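Local coordinates for protein halorhodopsin (PDB 2JAF) that probably pumps chloride into the archaeal cell, driven by light absorbed by its bound retinal, at residues S75-L80 against A233-D238; R103-R108 against A229-Y234. The protein carries 2 engineered substitutions. All blocks are in the same frame, centred on the assembly; numbering follows the deposited sequence.

Contact 1 (S75-L80 against A233-D238); sequences SSYLGL and AYSVLD. With PLM (palmitic acid), chain D.
Tyr77 and Ser235 mark the closest backbone approach, 9.5 Å from CA to CA, between two helical segments that run nearly antiparallel (164°) with axes 13.3 Å apart. At that spacing the backbones cannot touch, and the Tyr77 side chain has to bridge most of the gap. Its ring leaves beside the backbone N, with CG anti to the carbonyl carbon (chi1 -77°), and carries the hydroxyl across to helix 227-255. There Tyr77 OH donates a hydrogen bond to Asp238 OD2 at 2.6 Å, the shortest link between the segments. The two side chains come from opposite directions, and the ring and carboxylate planes stand 88° apart. OD2 sits at the ring edge, near its plane, while the hydroxyl reaches it on the anti side, tilted out of the carboxylate plane. Ser235 OG lies oblique to the ring, 3.7 Å from Tyr77 CE1, and is hydrogen-bonded to Ser32 O of helix 27-50. Tyr210 holds the other carboxylate oxygen, and Asn36 and Arg108 also bond to Tyr77 OH. Tyr77 and Tyr210 thus bond to different oxygens of the Asp238 carboxylate, which limits its rotation; since Asp238 lines the retinal pocket, the Tyr77 hydroxyl ties that pocket into a buried polar network.

Contact 2 (R103-R108 against A229-Y234); sequences RSQWGR and ATSWAY. Engineered in segment 229-234: Ala229 (natural residue Val). With PLM (palmitic acid), chain E.
Ser231 OG is gripped by two donors from the other segment: Gln105 NE2 at 3.0 Å and Arg108 NH2 at 3.1 Å. Both N-H groups approach with the same moderate bend, 149° at hydrogen, and the oxygen lies close to the plane of each donor group. Ser32 OG is a further hydrogen-bond partner of this hydroxyl, bringing helix 27-50 into the cluster. Gln105 and Arg108 are themselves joined, because Arg108 NE points almost straight (179°) at Gln105 OE1, 2.8 Å away. That oxygen lies in the guanidinium plane, yet the donor stands above the carbonyl plane of the amide. One guanidinium edge therefore faces both OE1 and Ser231 OG, which restricts rotation of the group. Extended from CG to NE, the Arg108 chain spans the gap and sets its flat end against helix 227-255. Over the centre of one guanidinium face sits Tyr234 CB, 3.5 Å from Arg108 NH1, whereas the tyrosine ring is inclined by 33° to the guanidinium and its CD2 packs 3.8 Å from Arg108 CD. On the far side of the 103-108 segment, a palmitic acid chain lies over one face of the Trp106 indole, with C2 3.5 Å from NE1. Gln105, centre of an inverse gamma turn, occupies the junction where strand 101-104 gives way to helix 106-127. The arrangement is a buried arginine-centred polar cluster of the seven-helix microbial rhodopsin fold, consistent with the arginine of the extracellular half-channel in halorhodopsins.

In the fold
Both contacts are buried, with centres 7 Å apart, and both end on helix 227-255, sharing Ala233 and Tyr234. Contact 1 joins it to helix 58-82 nearer the chain centre (about 9 Å, against 13 Å for contact 2) and reaches the retinal pocket; contact 2 joins it to the start of helix 106-127. Their chemistry differs accordingly: a single phenol-to-carboxylate bond spans wide helix spacing in contact 1, whereas contact 2 sets a guanidinium, expected to be charged, among a neutral amide and a hydroxyl. Arg108 connects them, its NH1 3.0 Å from Tyr77 OH and its NH2 3.2 Å from Ser235 OG, both probable hydrogen bonds, so that the two contacts probably form one continuous polar network.

Contact 1 (S75-L80 against A233-D238)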
loop_
_atom_site.group_PDB
_atom_site.type_symbol
_atom_site.label_atom_id
_atom_site.label_comp_id
_atom_site.label_asym_id
_atom_site.label_seq_id
_atom_site.Cartn_x
_atom_site.Cartn_y
_atom_site.Cartn_z
ATOM N N SER A 75 -9.819 12.840 6.998
ATOM C CA SER A 75 -10.405 11.592 6.523
ATOM C C SER A 75 -10.519 10.604 7.677
ATOM O O SER A 75 -11.531 9.923 7.828
ATOM C CB SER A 75 -9.533 10.980 5.426
ATOM O OG SER A 75 -9.971 9.671 5.100
ATOM N N SER A 76 -9.473 10.537 8.493
ATOM C CA SER A 76 -9.458 9.621 9.626
ATOM C C SER A 76 -10.579 9.937 10.611
ATOM O O SER A 76 -11.335 9.052 11.013
ATOM C CB SER A 76 -8.115 9.686 10.353
ATOM O OG SER A 76 -8.098 8.783 11.448
ATOM N N TYR A 77 -10.694 11.202 10.993
ATOM C CA TYR A 77 -11.716 11.593 11.938
ATOM C C TYR A 77 -13.143 11.402 11.412
ATOM O O TYR A 77 -14.049 11.105 12.189
ATOM C CB TYR A 77 -11.459 13.027 12.411
ATOM C CG TYR A 77 -10.332 13.074 13.428
ATOM C CD1 TYR A 77 -10.547 12.679 14.752
ATOM C CD2 TYR A 77 -9.037 13.428 13.048
ATOM C CE1 TYR A 77 -9.496 12.630 15.674
ATOM C CE2 TYR A 77 -7.978 13.380 13.963
ATOM C CZ TYR A 77 -8.216 12.980 15.267
ATOM O OH TYR A 77 -7.166 12.906 16.160
ATOM N N LEU A 78 -13.337 11.553 10.108
ATOM C CA LEU A 78 -14.661 11.335 9.521
ATOM C C LEU A 78 -14.992 9.845 9.631
ATOM O O LEU A 78 -16.133 9.466 9.886
ATOM C CB LEU A 78 -14.675 11.745 8.045
ATOM C CG LEU A 78 -14.418 13.216 7.728
ATOM C CD1 LEU A 78 -14.380 13.408 6.213
ATOM C CD2 LEU A 78 -15.509 14.078 8.363
ATOM N N GLY A 79 -13.986 9.005 9.423
ATOM C CA GLY A 79 -14.196 7.570 9.522
ATOM C C GLY A 79 -14.651 7.229 10.927
ATOM O O GLY A 79 -15.581 6.440 11.124
ATOM N N LEU A 80 -14.001 7.843 11.914
ATOM C CA LEU A 80 -14.350 7.608 13.310
ATOM C C LEU A 80 -15.725 8.175 13.662
ATOM O O LEU A 80 -16.571 7.480 14.220
ATOM C CB LEU A 80 -13.293 8.230 14.230
ATOM C CG LEU A 80 -11.865 7.699 14.070
ATOM C CD1 LEU A 80 -10.928 8.435 15.031
ATOM C CD2 LEU A 80 -11.839 6.201 14.339
ATOM N N ALA A 233 -6.378 11.828 24.259
ATOM C CA ALA A 233 -4.921 11.779 24.301
ATOM C C ALA A 233 -4.370 11.705 22.877
ATOM O O ALA A 233 -3.463 12.458 22.513
ATOM C CB ALA A 233 -4.451 10.571 25.128
ATOM N N TYR A 234 -4.923 10.798 22.074
ATOM C CA TYR A 234 -4.492 10.645 20.683
ATOM C C TYR A 234 -4.760 11.937 19.897
ATOM O O TYR A 234 -3.935 12.369 19.085
ATOM C CB TYR A 234 -5.251 9.496 20.006
ATOM C CG TYR A 234 -4.858 8.089 20.426
ATOM C CD1 TYR A 234 -3.535 7.657 20.354
ATOM C CD2 TYR A 234 -5.832 7.159 20.807
ATOM C CE1 TYR A 234 -3.189 6.334 20.642
ATOM C CE2 TYR A 234 -5.495 5.834 21.095
ATOM C CZ TYR A 234 -4.179 5.428 21.009
ATOM O OH TYR A 234 -3.844 4.113 21.261
ATOM N N SER A 235 -5.919 12.545 20.132
ATOM C CA SER A 235 -6.284 13.776 19.440
ATOM C C SER A 235 -5.306 14.895 19.746
ATOM O O SER A 235 -4.914 15.636 18.850
ATOM C CB SER A 235 -7.706 14.205 19.812
ATOM O OG SER A 235 -8.649 13.298 19.261
ATOM N N VAL A 236 -4.907 15.024 21.007
ATOM C CA VAL A 236 -3.943 16.061 21.367
ATOM C C VAL A 236 -2.596 15.763 20.706
ATOM O O VAL A 236 -1.910 16.667 20.235
ATOM C CB VAL A 236 -3.740 16.150 22.892
ATOM C CG1 VAL A 236 -2.566 17.073 23.211
ATOM C CG2 VAL A 236 -5.011 16.670 23.549
ATOM N N LEU A 237 -2.207 14.492 20.675
ATOM C CA LEU A 237 -0.940 14.136 20.041
ATOM C C LEU A 237 -0.992 14.507 18.561
ATOM O O LEU A 237 -0.025 15.044 18.011
ATOM C CB LEU A 237 -0.655 12.639 20.203
ATOM C CG LEU A 237 -0.193 12.232 21.606
ATOM C CD1 LEU A 237 -0.103 10.720 21.691
ATOM C CD2 LEU A 237 1.189 12.869 21.900
ATOM N N ASP A 238 -2.123 14.224 17.918
ATOM C CA ASP A 238 -2.297 14.547 16.502
ATOM C C ASP A 238 -2.149 16.049 16.248
ATOM O O ASP A 238 -1.572 16.458 15.236
ATOM C CB ASP A 238 -3.680 14.106 16.011
ATOM C CG ASP A 238 -3.732 12.644 15.597
ATOM O OD1 ASP A 238 -2.706 11.935 15.673
ATOM O OD2 ASP A 238 -4.824 12.202 15.179
HETATM C C1 PLM D . -10.380 6.456 6.289
HETATM O O1 PLM D . -11.618 6.373 6.212
HETATM O O2 PLM D . -9.805 7.515 6.627
HETATM C C2 PLM D . -9.576 5.210 5.961
HETATM C C3 PLM D . -8.424 5.396 4.979
HETATM C C4 PLM D . -7.738 4.049 4.806
HETATM C C5 PLM D . -6.585 4.180 3.835
HETATM C C6 PLM D . -5.276 3.698 4.410
HETATM C C7 PLM D . -4.324 3.624 3.234
HETATM C C8 PLM D . -2.949 3.151 3.640
HETATM C C9 PLM D . -2.050 3.135 2.415
HETATM C CA PLM D . -0.661 2.637 2.764
HETATM C CB PLM D . 0.485 2.909 1.799
HETATM C CC PLM D . 0.844 4.362 1.531
HETATM C CD PLM D . 2.039 4.395 0.597
HETATM C CE PLM D . 2.461 5.834 0.299
HETATM C CF PLM D . 3.505 5.808 -0.810
HETATM C CG PLM D . 3.969 7.218 -1.140
#

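Contact 2 (R103-R108 against A229-Y234)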
loop_
_atom_site.group_PDB
_atom_site.type_symbol
_atom_site.label_atom_id
_atom_site.label_comp_id
_atom_site.label_asym_id
_atom_site.label_seq_id
_atom_site.Cartn_x
_atom_site.Cartn_y
_atom_site.Cartn_z
ATOM N N ARG A 103 -14.754 -0.304 23.033
ATOM C CA ARG A 103 -14.788 0.473 21.803
ATOM C C ARG A 103 -13.372 0.680 21.271
ATOM O O ARG A 103 -12.523 1.270 21.949
ATOM C CB ARG A 103 -15.461 1.823 22.083
ATOM C CG ARG A 103 -15.533 2.773 20.905
ATOM C CD ARG A 103 -16.165 4.092 21.339
ATOM N NE ARG A 103 -17.600 3.959 21.565
ATOM C CZ ARG A 103 -18.527 4.246 20.657
ATOM N NH1 ARG A 103 -18.170 4.690 19.457
ATOM N NH2 ARG A 103 -19.810 4.091 20.949
ATOM N N SER A 104 -13.124 0.196 20.056
ATOM C CA SER A 104 -11.812 0.322 19.427
ATOM C C SER A 104 -11.842 1.263 18.228
ATOM O O SER A 104 -12.506 0.987 17.232
ATOM C CB SER A 104 -11.311 -1.054 18.973
ATOM O OG SER A 104 -10.094 -0.938 18.253
ATOM N N GLN A 105 -11.126 2.377 18.331
ATOM C CA GLN A 105 -11.058 3.347 17.241
ATOM C C GLN A 105 -9.970 2.853 16.298
ATOM O O GLN A 105 -8.945 3.509 16.111
ATOM C CB GLN A 105 -10.697 4.737 17.782
ATOM C CG GLN A 105 -11.669 5.281 18.827
ATOM C CD GLN A 105 -11.336 6.701 19.267
ATOM O OE1 GLN A 105 -10.182 7.020 19.560
ATOM N NE2 GLN A 105 -12.351 7.555 19.331
ATOM N N TRP A 106 -10.199 1.687 15.702
ATOM C CA TRP A 106 -9.216 1.092 14.808
ATOM C C TRP A 106 -8.937 1.891 13.542
ATOM O O TRP A 106 -7.929 1.664 12.870
ATOM C CB TRP A 106 -9.604 -0.350 14.451
ATOM C CG TRP A 106 -10.902 -0.525 13.729
ATOM C CD1 TRP A 106 -12.110 -0.857 14.279
ATOM C CD2 TRP A 106 -11.113 -0.448 12.316
ATOM N NE1 TRP A 106 -13.054 -0.998 13.294
ATOM C CE2 TRP A 106 -12.471 -0.751 12.078
ATOM C CE3 TRP A 106 -10.284 -0.151 11.224
ATOM C CZ2 TRP A 106 -13.022 -0.769 10.794
ATOM C CZ3 TRP A 106 -10.833 -0.168 9.947
ATOM C CH2 TRP A 106 -12.190 -0.476 9.745
ATOM N N GLY A 107 -9.823 2.828 13.219
ATOM C CA GLY A 107 -9.599 3.652 12.050
ATOM C C GLY A 107 -8.373 4.529 12.256
ATOM O O GLY A 107 -7.737 4.957 11.294
ATOM N N ARG A 108 -8.028 4.813 13.508
ATOM C CA ARG A 108 -6.840 5.631 13.744
ATOM C C ARG A 108 -5.618 4.865 13.255
ATOM O O ARG A 108 -4.804 5.382 12.490
ATOM C CB ARG A 108 -6.662 5.940 15.234
ATOM C CG ARG A 108 -7.612 6.963 15.826
ATOM C CD ARG A 108 -7.221 7.251 17.281
ATOM N NE ARG A 108 -8.126 8.165 17.969
ATOM C CZ ARG A 108 -8.070 9.495 17.897
ATOM N NH1 ARG A 108 -7.143 10.097 17.154
ATOM N NH2 ARG A 108 -8.930 10.221 18.590
ATOM N N ALA A 229 -11.292 9.420 27.282
ATOM C CA ALA A 229 -9.998 9.955 27.690
ATOM C C ALA A 229 -8.885 9.493 26.750
ATOM O O ALA A 229 -8.026 10.286 26.357
ATOM C CB ALA A 229 -9.686 9.534 29.123
ATOM N N THR A 230 -8.897 8.213 26.400
ATOM C CA THR A 230 -7.887 7.666 25.495
ATOM C C THR A 230 -7.981 8.391 24.152
ATOM O O THR A 230 -6.969 8.733 23.538
ATOM C CB THR A 230 -8.105 6.150 25.272
ATOM O OG1 THR A 230 -8.030 5.464 26.528
ATOM C CG2 THR A 230 -7.042 5.588 24.339
ATOM N N SER A 231 -9.206 8.630 23.698
ATOM C CA SER A 231 -9.407 9.323 22.431
ATOM C C SER A 231 -8.816 10.733 22.471
ATOM O O SER A 231 -8.128 11.151 21.537
ATOM C CB SER A 231 -10.901 9.382 22.095
ATOM O OG SER A 231 -11.098 9.885 20.782
ATOM N N TRP A 232 -9.067 11.470 23.551
ATOM C CA TRP A 232 -8.528 12.823 23.659
ATOM C C TRP A 232 -6.999 12.839 23.655
ATOM O O TRP A 232 -6.387 13.756 23.104
ATOM C CB TRP A 232 -9.042 13.530 24.928
ATOM C CG TRP A 232 -10.231 14.443 24.668
ATOM C CD1 TRP A 232 -11.534 14.210 25.009
ATOM C CD2 TRP A 232 -10.220 15.694 23.959
ATOM N NE1 TRP A 232 -12.334 15.233 24.553
ATOM C CE2 TRP A 232 -11.554 16.156 23.906
ATOM C CE3 TRP A 232 -9.212 16.467 23.360
ATOM C CZ2 TRP A 232 -11.911 17.360 23.275
ATOM C CZ3 TRP A 232 -9.567 17.667 22.729
ATOM C CH2 TRP A 232 -10.909 18.098 22.694
ATOM N N ALA A 233 -6.378 11.828 24.259
ATOM C CA ALA A 233 -4.921 11.779 24.301
ATOM C C ALA A 233 -4.370 11.705 22.877
ATOM O O ALA A 233 -3.463 12.458 22.513
ATOM C CB ALA A 233 -4.451 10.571 25.128
ATOM N N TYR A 234 -4.923 10.798 22.074
ATOM C CA TYR A 234 -4.492 10.645 20.683
ATOM C C TYR A 234 -4.760 11.937 19.897
ATOM O O TYR A 234 -3.935 12.369 19.085
ATOM C CB TYR A 234 -5.251 9.496 20.006
ATOM C CG TYR A 234 -4.858 8.089 20.426
ATOM C CD1 TYR A 234 -3.535 7.657 20.354
ATOM C CD2 TYR A 234 -5.832 7.159 20.807
ATOM C CE1 TYR A 234 -3.189 6.334 20.642
ATOM C CE2 TYR A 234 -5.495 5.834 21.095
ATOM C CZ TYR A 234 -4.179 5.428 21.009
ATOM O OH TYR A 234 -3.844 4.113 21.261
HETATM C C1 PLM E . -13.760 -4.944 12.859
HETATM O O1 PLM E . -14.824 -4.296 12.847
HETATM O O2 PLM E . -13.679 -6.090 13.353
HETATM C C2 PLM E . -12.531 -4.290 12.246
HETATM C C3 PLM E . -11.986 -4.847 10.934
HETATM C C4 PLM E . -10.793 -3.986 10.532
HETATM C C5 PLM E . -10.102 -4.374 9.237
HETATM C C6 PLM E . -10.769 -3.789 8.009
HETATM C C7 PLM E . -9.871 -2.838 7.238
HETATM C C8 PLM E . -10.571 -2.286 6.014
HETATM C C9 PLM E . -9.642 -1.356 5.250
HETATM C CA PLM E . -10.298 -0.777 4.010
HETATM C CB PLM E . -9.433 -0.004 3.025
HETATM C CC PLM E . -8.296 -0.779 2.379
HETATM C CD PLM E . -7.560 0.099 1.386
HETATM C CE PLM E . -6.415 -0.673 0.733
HETATM C CF PLM E . -5.218 0.264 0.625
HETATM C CG PLM E . -4.023 -0.434 -0.005
#